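Local coordinates for protein 6-phosphogluconolactonase (Shewanella baltica, PDB 3NWP) that probably hydrolyses 6-phosphogluconolactone to 6-phosphogluconate, the lactonase step of the oxidative pentose phosphate pathway, at residues 38-43 with 129-134; 144-149 with 178-183; 182-187 with 217-222; 188-193 with 226-231. All coordinates share one frame; numbering follows the deposited sequence.

The four contacts lie in one family domain, consistent with a Rossmann-like fold. Contacts 1 and 4 are parallel strand pairs of the same sheet, their centres about 13 Å apart, joined where strands 132-135 and 189-194 pair: Val133 O lies 2.8 Å from Tyr190 N. Contacts 2 and 3 share Ala182 and Ile183 of helix 180-184, and their centres are about 10 Å apart; Trp146 of contact 2 also reaches Val219 of contact 3. Helix 180-184 leads into strand 189-194, and helix 217-220 into strand 227-232, which ties contact 3 to contact 4. Glycerol, probably from the crystallisation liquor, is found about 5 Å from the Gln222 side chain and about 3 Å from that of Val227.

Contact 1. Residues 38-43 with 129-134; sequences KASLVV and PFDVVV
Strands 39-43 and 132-134 pair in parallel inside the central sheet, their axes 4.7 Å apart and 8° from aligned. Leu41 is matched with Val132 and Val42 with Val133, and Val42 N donates to Val132 O at 2.9 Å. Ahead of this pairing, the Asp131 side chain bonds the strand: its OD2 takes the N-H of Ser40 on the anti lone pair, at 2.9 Å. Water 1 donates to the same OD2 and to Lys38 O, while OD1 forms salt bridges with Arg187 and Arg36.

Over one face of the Phe130 ring sits Val42 CG2, 3.6 Å from the centroid and 7° off the normal, a CH-pi contact. With CG1 of Val42 anti to the backbone N (chi1 174°), CG2 stands beside that N and over the ring. Ser40 OG meets the ring's edge in plane, 3.7 Å from CD1, and is hydrogen-bonded to Pro127 O. Were Phe130 cut back to an alanine, Val42 CG2 would probably lose the ring face it rests on and a gap would open beside Ser40.

Strand 66-74 flanks 39-43 on its other edge, strand 189-194 pairs with 132-135, and helix 14-36 packs on Ala39, Asp131 and Val132.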
loop_
_atom_site.group_PDB
_atom_site.type_symbol
_atom_site.label_atom_id
_atom_site.label_comp_id
_atom_site.label_asym_id
_atom_site.label_seq_id
_atom_site.Cartn_x
_atom_site.Cartn_y
_atom_site.Cartn_z
ATOM N N LYS A 38 -16.037 3.622 11.694
ATOM C CA LYS A 38 -14.848 2.803 11.571
ATOM C C LYS A 38 -14.160 3.283 10.284
ATOM O O LYS A 38 -14.835 3.735 9.346
ATOM C CB LYS A 38 -15.177 1.330 11.411
ATOM C CG LYS A 38 -15.834 0.640 12.654
ATOM C CD LYS A 38 -14.800 0.505 13.818
ATOM C CE LYS A 38 -15.310 -0.173 15.087
ATOM N NZ LYS A 38 -16.095 0.773 15.820
ATOM N N ALA A 39 -12.847 3.181 10.269
ATOM C CA ALA A 39 -12.063 3.600 9.125
ATOM C C ALA A 39 -11.179 2.440 8.716
ATOM O O ALA A 39 -11.051 1.463 9.432
ATOM C CB ALA A 39 -11.217 4.808 9.474
ATOM N N SER A 40 -10.629 2.518 7.501
ATOM C CA SER A 40 -9.710 1.500 7.001
ATOM C C SER A 40 -8.487 2.138 6.358
ATOM O O SER A 40 -8.557 3.158 5.658
ATOM C CB SER A 40 -10.380 0.529 6.045
ATOM O OG SER A 40 -10.942 1.195 4.957
ATOM N N LEU A 41 -7.345 1.532 6.670
ATOM C CA LEU A 41 -6.013 1.918 6.213
ATOM C C LEU A 41 -5.297 0.712 5.588
ATOM O O LEU A 41 -5.260 -0.374 6.179
ATOM C CB LEU A 41 -5.224 2.371 7.396
ATOM C CG LEU A 41 -3.751 2.682 7.202
ATOM C CD1 LEU A 41 -3.528 3.886 6.259
ATOM C CD2 LEU A 41 -2.988 2.903 8.595
ATOM N N VAL A 42 -4.724 0.908 4.402
ATOM C CA VAL A 42 -3.876 -0.090 3.754
ATOM C C VAL A 42 -2.497 0.499 3.739
ATOM O O VAL A 42 -2.280 1.647 3.336
ATOM C CB VAL A 42 -4.328 -0.358 2.326
ATOM C CG1 VAL A 42 -3.334 -1.312 1.600
ATOM C CG2 VAL A 42 -5.826 -0.916 2.311
ATOM N N VAL A 43 -1.514 -0.257 4.207
ATOM C CA VAL A 43 -0.136 0.155 4.155
ATOM C C VAL A 43 0.747 -0.823 3.358
ATOM O O VAL A 43 0.414 -2.022 3.247
ATOM C CB VAL A 43 0.478 0.355 5.537
ATOM C CG1 VAL A 43 -0.307 1.500 6.292
ATOM C CG2 VAL A 43 0.459 -0.960 6.414
ATOM N N PRO A 129 -15.317 1.751 0.533
ATOM C CA PRO A 129 -13.938 1.975 0.091
ATOM C C PRO A 129 -12.928 2.202 1.194
ATOM O O PRO A 129 -13.257 2.743 2.245
ATOM C CB PRO A 129 -14.019 3.226 -0.769
ATOM C CG PRO A 129 -15.267 3.827 -0.453
ATOM C CD PRO A 129 -16.199 2.802 -0.001
ATOM N N PHE A 130 -11.680 1.821 0.954
ATOM C CA PHE A 130 -10.636 2.075 1.889
ATOM C C PHE A 130 -10.485 3.577 2.081
ATOM O O PHE A 130 -10.464 4.327 1.104
ATOM C CB PHE A 130 -9.296 1.500 1.444
ATOM C CG PHE A 130 -9.265 0.006 1.240
ATOM C CD1 PHE A 130 -9.563 -0.872 2.264
ATOM C CD2 PHE A 130 -8.815 -0.503 0.062
ATOM C CE1 PHE A 130 -9.507 -2.252 2.057
ATOM C CE2 PHE A 130 -8.737 -1.900 -0.137
ATOM C CZ PHE A 130 -9.071 -2.737 0.877
ATOM N N ASP A 131 -10.319 4.035 3.318
ATOM C CA ASP A 131 -10.202 5.476 3.521
ATOM C C ASP A 131 -8.854 6.028 3.083
ATOM O O ASP A 131 -8.771 7.106 2.458
ATOM C CB ASP A 131 -10.469 5.831 4.958
ATOM C CG ASP A 131 -11.907 5.475 5.338
ATOM O OD1 ASP A 131 -12.842 6.037 4.701
ATOM O OD2 ASP A 131 -12.121 4.551 6.153
ATOM N N VAL A 132 -7.785 5.302 3.404
ATOM C CA VAL A 132 -6.416 5.729 3.058
ATOM C C VAL A 132 -5.601 4.501 2.608
ATOM O O VAL A 132 -5.633 3.452 3.288
ATOM C CB VAL A 132 -5.713 6.367 4.245
ATOM C CG1 VAL A 132 -4.261 6.729 3.857
ATOM C CG2 VAL A 132 -6.427 7.637 4.716
ATOM N N VAL A 133 -4.953 4.606 1.466
ATOM C CA VAL A 133 -4.015 3.589 0.971
ATOM C C VAL A 133 -2.674 4.228 0.814
ATOM O O VAL A 133 -2.533 5.267 0.151
ATOM C CB VAL A 133 -4.481 3.062 -0.381
ATOM C CG1 VAL A 133 -3.457 2.087 -1.017
ATOM C CG2 VAL A 133 -5.846 2.379 -0.255
ATOM N N VAL A 134 -1.632 3.614 1.378
ATOM C CA VAL A 134 -0.253 4.100 1.303
ATOM C C VAL A 134 0.533 3.083 0.484
ATOM O O VAL A 134 0.628 1.909 0.851
ATOM C CB VAL A 134 0.388 4.281 2.666
ATOM C CG1 VAL A 134 1.776 4.987 2.483
ATOM C CG2 VAL A 134 -0.537 5.086 3.612
HETATM O O HOH W 1 -14.753 4.324 6.630
#

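Contact 2. Residues 144-149 with 178-183; sequences CSWFPC and LSKSAI
Trp146, from the loop between strand 132-135 and helix 153-158, plugs against the N-terminal end of helix 180-184, a capped helix start that follows directly on strand 175-178. The polar part is one bond across the segments. Trp146 NE1 donates to Leu178 O at 2.8 Å with an N-H...O angle of 168°; the oxygen lies only 5° out of the indole plane, and the donor approaches nearly along the C=O axis. This fixes the rotation of the indole by its pyrrole edge.

Within segment 178-183 a second polar element secures the helix: Ser179 stands at the N-cap and its OG accepts from Ala182 N at 3.1 Å, while the same hydroxyl is hydrogen-bonded to Ala161 O.

The apolar part belongs to the six-membered ring. Its CZ2 comes within 3.4 Å of Lys180 CA, so the lysine meets the indole with its backbone and CB, the two side chains crossing at about a right angle. The same Trp146 CZ2 also touches Ile183 CG1, at 3.9 Å. Helix 153-158 adds Leu153, Ala156 and Leu157 around the indole, and Ala218 and Val219 reach it from helix 217-220.

Cys144 completes the packing from the same loop. Its CB lies 3.7 Å above one face of the Trp146 ring, offset toward the rim. With chi1 at -58°, SG stands beside its own backbone N, and it touches Ile183 CG1 and Ile183 CD1, each at 3.9 Å.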
loop_
_atom_site.group_PDB
_atom_site.type_symbol
_atom_site.label_atom_id
_atom_site.label_comp_id
_atom_site.label_asym_id
_atom_site.label_seq_id
_atom_site.Cartn_x
_atom_site.Cartn_y
_atom_site.Cartn_z
ATOM N N CYS A 144 2.394 -2.400 -5.010
ATOM C CA CYS A 144 1.810 -3.622 -4.382
ATOM C C CYS A 144 2.711 -4.794 -4.745
ATOM O O CYS A 144 3.948 -4.679 -4.637
ATOM C CB CYS A 144 0.346 -3.817 -4.753
ATOM S SG CYS A 144 -0.690 -2.385 -4.291
ATOM N N SER A 145 2.144 -5.964 -5.119
ATOM C CA SER A 145 2.923 -7.003 -5.795
ATOM C C SER A 145 2.425 -7.181 -7.230
ATOM O O SER A 145 2.307 -8.315 -7.744
ATOM C CB SER A 145 3.022 -8.339 -4.995
ATOM O OG SER A 145 3.997 -8.232 -3.961
ATOM N N TRP A 146 2.153 -6.055 -7.884
ATOM C CA TRP A 146 1.825 -5.981 -9.300
ATOM C C TRP A 146 3.118 -5.836 -10.051
ATOM O O TRP A 146 3.654 -4.745 -10.202
ATOM C CB TRP A 146 0.908 -4.783 -9.646
ATOM C CG TRP A 146 -0.345 -4.595 -8.848
ATOM C CD1 TRP A 146 -0.964 -5.474 -7.957
ATOM C CD2 TRP A 146 -1.108 -3.387 -8.806
ATOM N NE1 TRP A 146 -2.068 -4.869 -7.398
ATOM C CE2 TRP A 146 -2.150 -3.572 -7.870
ATOM C CE3 TRP A 146 -0.982 -2.147 -9.438
ATOM C CZ2 TRP A 146 -3.076 -2.575 -7.599
ATOM C CZ3 TRP A 146 -1.922 -1.152 -9.141
ATOM C CH2 TRP A 146 -2.919 -1.371 -8.215
ATOM N N PHE A 147 3.697 -6.960 -10.453
ATOM C CA PHE A 147 5.015 -6.965 -11.020
ATOM C C PHE A 147 4.946 -7.157 -12.536
ATOM O O PHE A 147 4.241 -8.071 -13.001
ATOM C CB PHE A 147 5.840 -8.107 -10.447
ATOM C CG PHE A 147 6.449 -7.825 -9.115
ATOM C CD1 PHE A 147 7.680 -7.209 -9.027
ATOM C CD2 PHE A 147 5.803 -8.204 -7.940
ATOM C CE1 PHE A 147 8.257 -6.969 -7.799
ATOM C CE2 PHE A 147 6.357 -7.920 -6.723
ATOM C CZ PHE A 147 7.595 -7.315 -6.645
ATOM N N PRO A 148 5.707 -6.382 -13.269
ATOM C CA PRO A 148 5.706 -6.543 -14.726
ATOM C C PRO A 148 6.371 -7.859 -15.189
ATOM O O PRO A 148 6.108 -8.320 -16.281
ATOM C CB PRO A 148 6.453 -5.314 -15.211
ATOM C CG PRO A 148 7.293 -4.846 -14.100
ATOM C CD PRO A 148 6.588 -5.276 -12.830
ATOM N N CYS A 149 7.138 -8.475 -14.314
ATOM C CA CYS A 149 7.780 -9.743 -14.623
ATOM C C CYS A 149 6.932 -10.958 -14.241
ATOM O O CYS A 149 7.447 -12.074 -14.282
ATOM C CB CYS A 149 9.109 -9.780 -13.861
ATOM S SG CYS A 149 8.895 -9.718 -12.062
ATOM N N LEU A 178 -3.222 -7.192 -2.890
ATOM C CA LEU A 178 -4.522 -6.611 -3.176
ATOM C C LEU A 178 -4.587 -6.334 -4.669
ATOM O O LEU A 178 -3.620 -6.010 -5.318
ATOM C CB LEU A 178 -4.791 -5.339 -2.333
ATOM C CG LEU A 178 -4.824 -5.471 -0.824
ATOM C CD1 LEU A 178 -5.402 -4.164 -0.149
ATOM C CD2 LEU A 178 -5.541 -6.712 -0.319
ATOM N N SER A 179 -5.787 -6.433 -5.222
ATOM C CA SER A 179 -6.039 -6.197 -6.619
ATOM C C SER A 179 -6.131 -4.714 -6.944
ATOM O O SER A 179 -6.320 -3.901 -6.065
ATOM C CB SER A 179 -7.354 -6.841 -7.048
ATOM O OG SER A 179 -8.440 -6.332 -6.290
ATOM N N LYS A 180 -5.984 -4.383 -8.219
ATOM C CA LYS A 180 -6.244 -3.011 -8.646
ATOM C C LYS A 180 -7.643 -2.569 -8.266
ATOM O O LYS A 180 -7.853 -1.443 -7.742
ATOM C CB LYS A 180 -5.997 -2.852 -10.138
ATOM C CG LYS A 180 -6.112 -1.423 -10.652
ATOM C CD LYS A 180 -6.371 -1.398 -12.162
ATOM C CE LYS A 180 -7.826 -1.644 -12.498
ATOM N NZ LYS A 180 -8.003 -1.767 -13.984
ATOM N N SER A 181 -8.641 -3.397 -8.528
ATOM C CA SER A 181 -10.001 -2.999 -8.211
ATOM C C SER A 181 -10.141 -2.669 -6.718
ATOM O O SER A 181 -10.810 -1.682 -6.343
ATOM C CB SER A 181 -11.015 -4.053 -8.665
ATOM O OG SER A 181 -10.764 -5.265 -8.062
ATOM N N ALA A 182 -9.494 -3.454 -5.858
ATOM C CA ALA A 182 -9.522 -3.179 -4.400
ATOM C C ALA A 182 -8.800 -1.874 -4.068
ATOM O O ALA A 182 -9.296 -1.041 -3.296
ATOM C CB ALA A 182 -8.857 -4.341 -3.614
ATOM N N ILE A 183 -7.608 -1.697 -4.607
ATOM C CA ILE A 183 -6.755 -0.500 -4.290
ATOM C C ILE A 183 -7.429 0.759 -4.775
ATOM O O ILE A 183 -7.377 1.796 -4.083
ATOM C CB ILE A 183 -5.344 -0.673 -4.885
ATOM C CG1 ILE A 183 -4.547 -1.730 -4.141
ATOM C CG2 ILE A 183 -4.511 0.656 -5.003
ATOM C CD1 ILE A 183 -4.151 -1.410 -2.662
#

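Contact 3. Residues 182-187 with 217-222; sequences AILNSR and RAVLAQ
Ile183 and Leu184, at the end of helix 180-184, meet helix 217-220 and Gln222, a little further along the chain, in a small apolar contact of 152 Å², with no hydrogen bond between the segments. Ile183 comes first: its CG2 methyl approaches Val219 CG2 at 4.3 Å, while the longer branch leads away. Leu184 carries the larger share. Its CG lies anti to the carbonyl carbon (chi1 -68°), which places CD1 and CD2 against Gln222; CD2 is 3.8 Å from Gln222 CG, and CD1 is 4.1 Å from Ala218 O. The Leu184 and Gln222 side chains slide past each other in opposite directions, so contact is made alongside the glutamine's chain.

Gln222 is bent at chi2 (75°), turning its amide back on its own segment. NE2 donates to Val219 O at 2.9 Å, in the carbonyl plane, and OE1 accepts from Thr225 N. Without the amide, as with a leucine in this place, Val219 O is likely to lose this donor and Thr225 N its acceptor.

Further along, the chain leaves the helix at Asn185, the centre of an inverse gamma turn. In the conformer given, Ser186 OG donates to Ile183 O at 2.7 Å.

Both helix ends pack on the sheet: Leu184 and Val219 rest on Ile189 of strand 189-194, Ile183 touches Val133, and Val219 and Gln222 reach Val227 of strand 227-232.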
loop_
_atom_site.group_PDB
_atom_site.type_symbol
_atom_site.label_atom_id
_atom_site.label_comp_id
_atom_site.label_asym_id
_atom_site.label_seq_id
_atom_site.Cartn_x
_atom_site.Cartn_y
_atom_site.Cartn_z
ATOM N N ALA A 182 -9.494 -3.454 -5.858
ATOM C CA ALA A 182 -9.522 -3.179 -4.400
ATOM C C ALA A 182 -8.800 -1.874 -4.068
ATOM O O ALA A 182 -9.296 -1.041 -3.296
ATOM C CB ALA A 182 -8.857 -4.341 -3.614
ATOM N N ILE A 183 -7.608 -1.697 -4.607
ATOM C CA ILE A 183 -6.755 -0.500 -4.290
ATOM C C ILE A 183 -7.429 0.759 -4.775
ATOM O O ILE A 183 -7.377 1.796 -4.083
ATOM C CB ILE A 183 -5.344 -0.673 -4.885
ATOM C CG1 ILE A 183 -4.547 -1.730 -4.141
ATOM C CG2 ILE A 183 -4.511 0.656 -5.003
ATOM C CD1 ILE A 183 -4.151 -1.410 -2.662
ATOM N N LEU A 184 -8.027 0.734 -5.964
ATOM C CA LEU A 184 -8.689 1.941 -6.513
ATOM C C LEU A 184 -10.041 2.221 -5.908
ATOM O O LEU A 184 -10.482 3.398 -5.997
ATOM C CB LEU A 184 -8.768 1.867 -8.036
ATOM C CG LEU A 184 -7.453 1.949 -8.762
ATOM C CD1 LEU A 184 -7.736 1.907 -10.271
ATOM C CD2 LEU A 184 -6.551 3.204 -8.377
ATOM N N ASN A 185 -10.622 1.257 -5.190
ATOM C CA ASN A 185 -11.875 1.503 -4.442
ATOM C C ASN A 185 -11.488 2.064 -3.072
ATOM O O ASN A 185 -11.586 1.418 -2.046
ATOM C CB ASN A 185 -12.744 0.258 -4.302
ATOM C CG ASN A 185 -14.137 0.588 -3.747
ATOM O OD1 ASN A 185 -14.649 1.705 -3.936
ATOM N ND2 ASN A 185 -14.706 -0.345 -3.039
ATOM N N SER A 186 -10.988 3.284 -3.161
ATOM C CA SER A 186 -10.423 3.985 -2.039
ATOM C C SER A 186 -10.710 5.448 -2.241
ATOM O O SER A 186 -10.997 5.928 -3.345
ATOM C CB SER A 186 -8.918 3.758 -1.957
ATOM O OG SER A 186 -8.277 4.145 -3.148
ATOM N N ARG A 187 -10.602 6.159 -1.129
ATOM C CA ARG A 187 -10.864 7.584 -1.064
ATOM C C ARG A 187 -9.615 8.440 -1.304
ATOM O O ARG A 187 -9.705 9.533 -1.926
ATOM C CB ARG A 187 -11.500 7.935 0.305
ATOM C CG ARG A 187 -12.753 7.105 0.649
ATOM C CD ARG A 187 -13.469 7.637 1.933
ATOM N NE ARG A 187 -14.452 6.669 2.387
ATOM C CZ ARG A 187 -15.715 6.602 1.954
ATOM N NH1 ARG A 187 -16.182 7.464 1.066
ATOM N NH2 ARG A 187 -16.504 5.624 2.403
ATOM N N ARG A 217 1.643 2.858 -13.001
ATOM C CA ARG A 217 0.802 3.659 -13.852
ATOM C C ARG A 217 -0.681 3.423 -13.732
ATOM O O ARG A 217 -1.474 4.303 -14.041
ATOM C CB ARG A 217 1.249 3.469 -15.342
ATOM C CG ARG A 217 2.661 3.978 -15.606
ATOM C CD ARG A 217 3.218 3.457 -16.931
ATOM N NE ARG A 217 4.457 4.115 -17.298
ATOM C CZ ARG A 217 5.335 3.638 -18.186
ATOM N NH1 ARG A 217 5.137 2.426 -18.726
ATOM N NH2 ARG A 217 6.436 4.335 -18.508
ATOM N N ALA A 218 -1.092 2.214 -13.305
ATOM C CA ALA A 218 -2.511 1.962 -13.104
ATOM C C ALA A 218 -3.128 2.857 -12.038
ATOM O O ALA A 218 -4.298 3.217 -12.123
ATOM C CB ALA A 218 -2.772 0.469 -12.784
ATOM N N VAL A 219 -2.296 3.263 -11.076
ATOM C CA VAL A 219 -2.659 4.223 -10.037
ATOM C C VAL A 219 -2.480 5.681 -10.511
ATOM O O VAL A 219 -3.372 6.502 -10.343
ATOM C CB VAL A 219 -1.821 3.972 -8.773
ATOM C CG1 VAL A 219 -1.986 5.091 -7.755
ATOM C CG2 VAL A 219 -2.221 2.604 -8.141
ATOM N N LEU A 220 -1.376 5.931 -11.209
ATOM C CA LEU A 220 -1.059 7.330 -11.631
ATOM C C LEU A 220 -1.906 7.837 -12.762
ATOM O O LEU A 220 -2.138 9.047 -12.841
ATOM C CB LEU A 220 0.392 7.455 -12.026
ATOM C CG LEU A 220 1.431 7.102 -10.944
ATOM C CD1 LEU A 220 2.879 7.250 -11.414
ATOM C CD2 LEU A 220 1.181 7.893 -9.616
ATOM N N ALA A 221 -2.367 6.941 -13.629
ATOM C CA ALA A 221 -3.033 7.360 -14.865
ATOM C C ALA A 221 -4.504 7.609 -14.681
ATOM O O ALA A 221 -5.123 8.317 -15.502
ATOM C CB ALA A 221 -2.772 6.359 -15.976
ATOM N N GLN A 222 -5.110 7.077 -13.643
ATOM C CA GLN A 222 -6.543 7.197 -13.396
ATOM C C GLN A 222 -6.883 8.520 -12.681
ATOM O O GLN A 222 -6.008 9.112 -12.047
ATOM C CB GLN A 222 -7.085 5.963 -12.677
ATOM C CG GLN A 222 -6.472 5.682 -11.303
ATOM C CD GLN A 222 -6.978 6.628 -10.245
ATOM O OE1 GLN A 222 -8.190 6.925 -10.167
ATOM N NE2 GLN A 222 -6.058 7.115 -9.388
#

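Contact 4. Residues 188-193 with 226-231; sequences QIYLHL and PVDVFW
Strands 189-193 and 227-231 form a parallel pair in the central sheet, axes 4.7 Å apart at 19°, and bury 590 Å² between the segments. Its tight part is the backbone and the buried side chains. Leu191 is gripped through both its polar backbone atoms: its N donates to Asp228 O, and its O receives Phe230 N at 2.8 Å. On the face bearing Ile189, Leu191 and Leu193, Leu191 lies alongside Val229, while Leu193 crosses Val229, with Leu193 CD1 3.9 Å from Val229 CG1. On the other face Tyr190 CD1 touches Phe230 CE1 at 3.6 Å, the ring planes 82° apart and the side chains pointing the same way. Helix 14-36 backs the tyrosine, whose OH is hydrogen-bonded to Gln28.

The looser end is at Pro226, an exposed residue, and Asp228, which is partly exposed. Here the Gln188 chain folds at chi2, bringing its amide across the carboxylate of Asp228 with the two planes 90° apart. NE2 makes a weak bond to Asp228 OD1 (3.0 Å) and one to Ile189 O, met from above its carbonyl plane. Water 2 donates to Gln188 OE1 and Asp228 OD2; OE1 is also hydrogen-bonded to Gln28.

Ile189 O thus accepts from both Gln188 NE2 and Asp228 N, and the carboxylate, met by an amide N-H and a water, would probably keep its negative charge.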
loop_
_atom_site.group_PDB
_atom_site.type_symbol
_atom_site.label_atom_id
_atom_site.label_comp_id
_atom_site.label_asym_id
_atom_site.label_seq_id
_atom_site.Cartn_x
_atom_site.Cartn_y
_atom_site.Cartn_z
ATOM N N GLN A 188 -8.450 7.937 -0.856
ATOM C CA GLN A 188 -7.200 8.671 -0.959
ATOM C C GLN A 188 -6.049 7.669 -1.047
ATOM O O GLN A 188 -6.005 6.724 -0.244
ATOM C CB GLN A 188 -6.992 9.545 0.234
ATOM C CG GLN A 188 -5.599 10.214 0.300
ATOM C CD GLN A 188 -5.499 11.426 -0.601
ATOM O OE1 GLN A 188 -6.293 12.393 -0.435
ATOM N NE2 GLN A 188 -4.599 11.400 -1.594
ATOM N N ILE A 189 -5.160 7.865 -2.039
ATOM C CA ILE A 189 -3.928 7.116 -2.116
ATOM C C ILE A 189 -2.762 8.062 -1.955
ATOM O O ILE A 189 -2.756 9.205 -2.472
ATOM C CB ILE A 189 -3.857 6.443 -3.533
ATOM C CG1 ILE A 189 -4.977 5.423 -3.682
ATOM C CG2 ILE A 189 -2.470 5.837 -3.747
ATOM C CD1 ILE A 189 -5.138 4.869 -5.099
ATOM N N TYR A 190 -1.737 7.605 -1.213
ATOM C CA TYR A 190 -0.442 8.288 -1.088
ATOM C C TYR A 190 0.621 7.425 -1.694
ATOM O O TYR A 190 0.570 6.206 -1.496
ATOM C CB TYR A 190 -0.110 8.529 0.381
ATOM C CG TYR A 190 -1.028 9.519 1.020
ATOM C CD1 TYR A 190 -0.881 10.864 0.785
ATOM C CD2 TYR A 190 -2.051 9.129 1.871
ATOM C CE1 TYR A 190 -1.789 11.785 1.314
ATOM C CE2 TYR A 190 -2.912 10.039 2.467
ATOM C CZ TYR A 190 -2.757 11.386 2.190
ATOM O OH TYR A 190 -3.642 12.307 2.735
ATOM N N LEU A 191 1.500 7.987 -2.510
ATOM C CA LEU A 191 2.663 7.280 -2.982
ATOM C C LEU A 191 3.890 7.893 -2.313
ATOM O O LEU A 191 4.174 9.081 -2.529
ATOM C CB LEU A 191 2.786 7.414 -4.496
ATOM C CG LEU A 191 3.967 6.722 -5.127
ATOM C CD1 LEU A 191 3.975 5.178 -4.844
ATOM C CD2 LEU A 191 4.009 6.982 -6.640
ATOM N N HIS A 192 4.613 7.118 -1.495
ATOM C CA HIS A 192 5.697 7.569 -0.646
ATOM C C HIS A 192 6.977 7.128 -1.309
ATOM O O HIS A 192 7.288 5.913 -1.368
ATOM C CB HIS A 192 5.500 6.961 0.712
ATOM C CG HIS A 192 6.548 7.309 1.716
ATOM N ND1 HIS A 192 6.523 6.772 2.997
ATOM C CD2 HIS A 192 7.581 8.182 1.682
ATOM C CE1 HIS A 192 7.554 7.264 3.667
ATOM N NE2 HIS A 192 8.205 8.125 2.904
ATOM N N LEU A 193 7.744 8.102 -1.784
ATOM C CA LEU A 193 8.997 7.856 -2.471
ATOM C C LEU A 193 10.166 8.602 -1.808
ATOM O O LEU A 193 10.002 9.727 -1.328
ATOM C CB LEU A 193 8.921 8.366 -3.918
ATOM C CG LEU A 193 7.775 7.899 -4.785
ATOM C CD1 LEU A 193 7.841 8.578 -6.165
ATOM C CD2 LEU A 193 7.848 6.363 -4.913
ATOM N N PRO A 226 -8.069 10.237 -5.802
ATOM C CA PRO A 226 -6.943 11.126 -5.584
ATOM C C PRO A 226 -5.681 10.387 -5.217
ATOM O O PRO A 226 -5.727 9.487 -4.362
ATOM C CB PRO A 226 -7.374 11.982 -4.396
ATOM C CG PRO A 226 -8.883 11.930 -4.473
ATOM C CD PRO A 226 -9.197 10.587 -4.939
ATOM N N VAL A 227 -4.575 10.799 -5.818
ATOM C CA VAL A 227 -3.268 10.266 -5.530
ATOM C C VAL A 227 -2.336 11.433 -5.255
ATOM O O VAL A 227 -2.149 12.335 -6.093
ATOM C CB VAL A 227 -2.702 9.488 -6.740
ATOM C CG1 VAL A 227 -1.272 9.005 -6.426
ATOM C CG2 VAL A 227 -3.571 8.331 -7.076
ATOM N N ASP A 228 -1.724 11.443 -4.072
ATOM C CA ASP A 228 -0.772 12.483 -3.723
ATOM C C ASP A 228 0.620 11.802 -3.607
ATOM O O ASP A 228 0.801 10.835 -2.817
ATOM C CB ASP A 228 -1.071 13.140 -2.395
ATOM C CG ASP A 228 -2.330 14.018 -2.422
ATOM O OD1 ASP A 228 -3.326 13.717 -3.093
ATOM O OD2 ASP A 228 -2.301 15.026 -1.684
ATOM N N VAL A 229 1.599 12.272 -4.366
ATOM C CA VAL A 229 2.953 11.721 -4.310
ATOM C C VAL A 229 3.816 12.555 -3.385
ATOM O O VAL A 229 3.869 13.793 -3.486
ATOM C CB VAL A 229 3.581 11.735 -5.715
ATOM C CG1 VAL A 229 5.037 11.194 -5.677
ATOM C CG2 VAL A 229 2.667 10.952 -6.717
ATOM N N PHE A 230 4.364 11.916 -2.358
ATOM C CA PHE A 230 5.242 12.546 -1.358
ATOM C C PHE A 230 6.675 12.114 -1.597
ATOM O O PHE A 230 6.952 10.876 -1.653
ATOM C CB PHE A 230 4.840 12.117 0.047
ATOM C CG PHE A 230 3.699 12.888 0.646
ATOM C CD1 PHE A 230 2.422 12.947 0.046
ATOM C CD2 PHE A 230 3.865 13.562 1.835
ATOM C CE1 PHE A 230 1.425 13.686 0.614
ATOM C CE2 PHE A 230 2.852 14.309 2.402
ATOM C CZ PHE A 230 1.633 14.374 1.829
ATOM N N TRP A 231 7.591 13.061 -1.743
ATOM C CA TRP A 231 8.965 12.722 -2.072
ATOM C C TRP A 231 9.958 13.598 -1.340
ATOM O O TRP A 231 9.708 14.773 -1.114
ATOM C CB TRP A 231 9.216 12.829 -3.601
ATOM C CG TRP A 231 10.661 12.562 -4.021
ATOM C CD1 TRP A 231 11.240 11.359 -4.288
ATOM C CD2 TRP A 231 11.676 13.547 -4.213
ATOM N NE1 TRP A 231 12.557 11.517 -4.584
ATOM C CE2 TRP A 231 12.860 12.855 -4.553
ATOM C CE3 TRP A 231 11.710 14.940 -4.088
ATOM C CZ2 TRP A 231 14.063 13.511 -4.823
ATOM C CZ3 TRP A 231 12.898 15.591 -4.335
ATOM C CH2 TRP A 231 14.064 14.864 -4.721
HETATM O O HOH W 2 -5.304 14.962 -0.620
#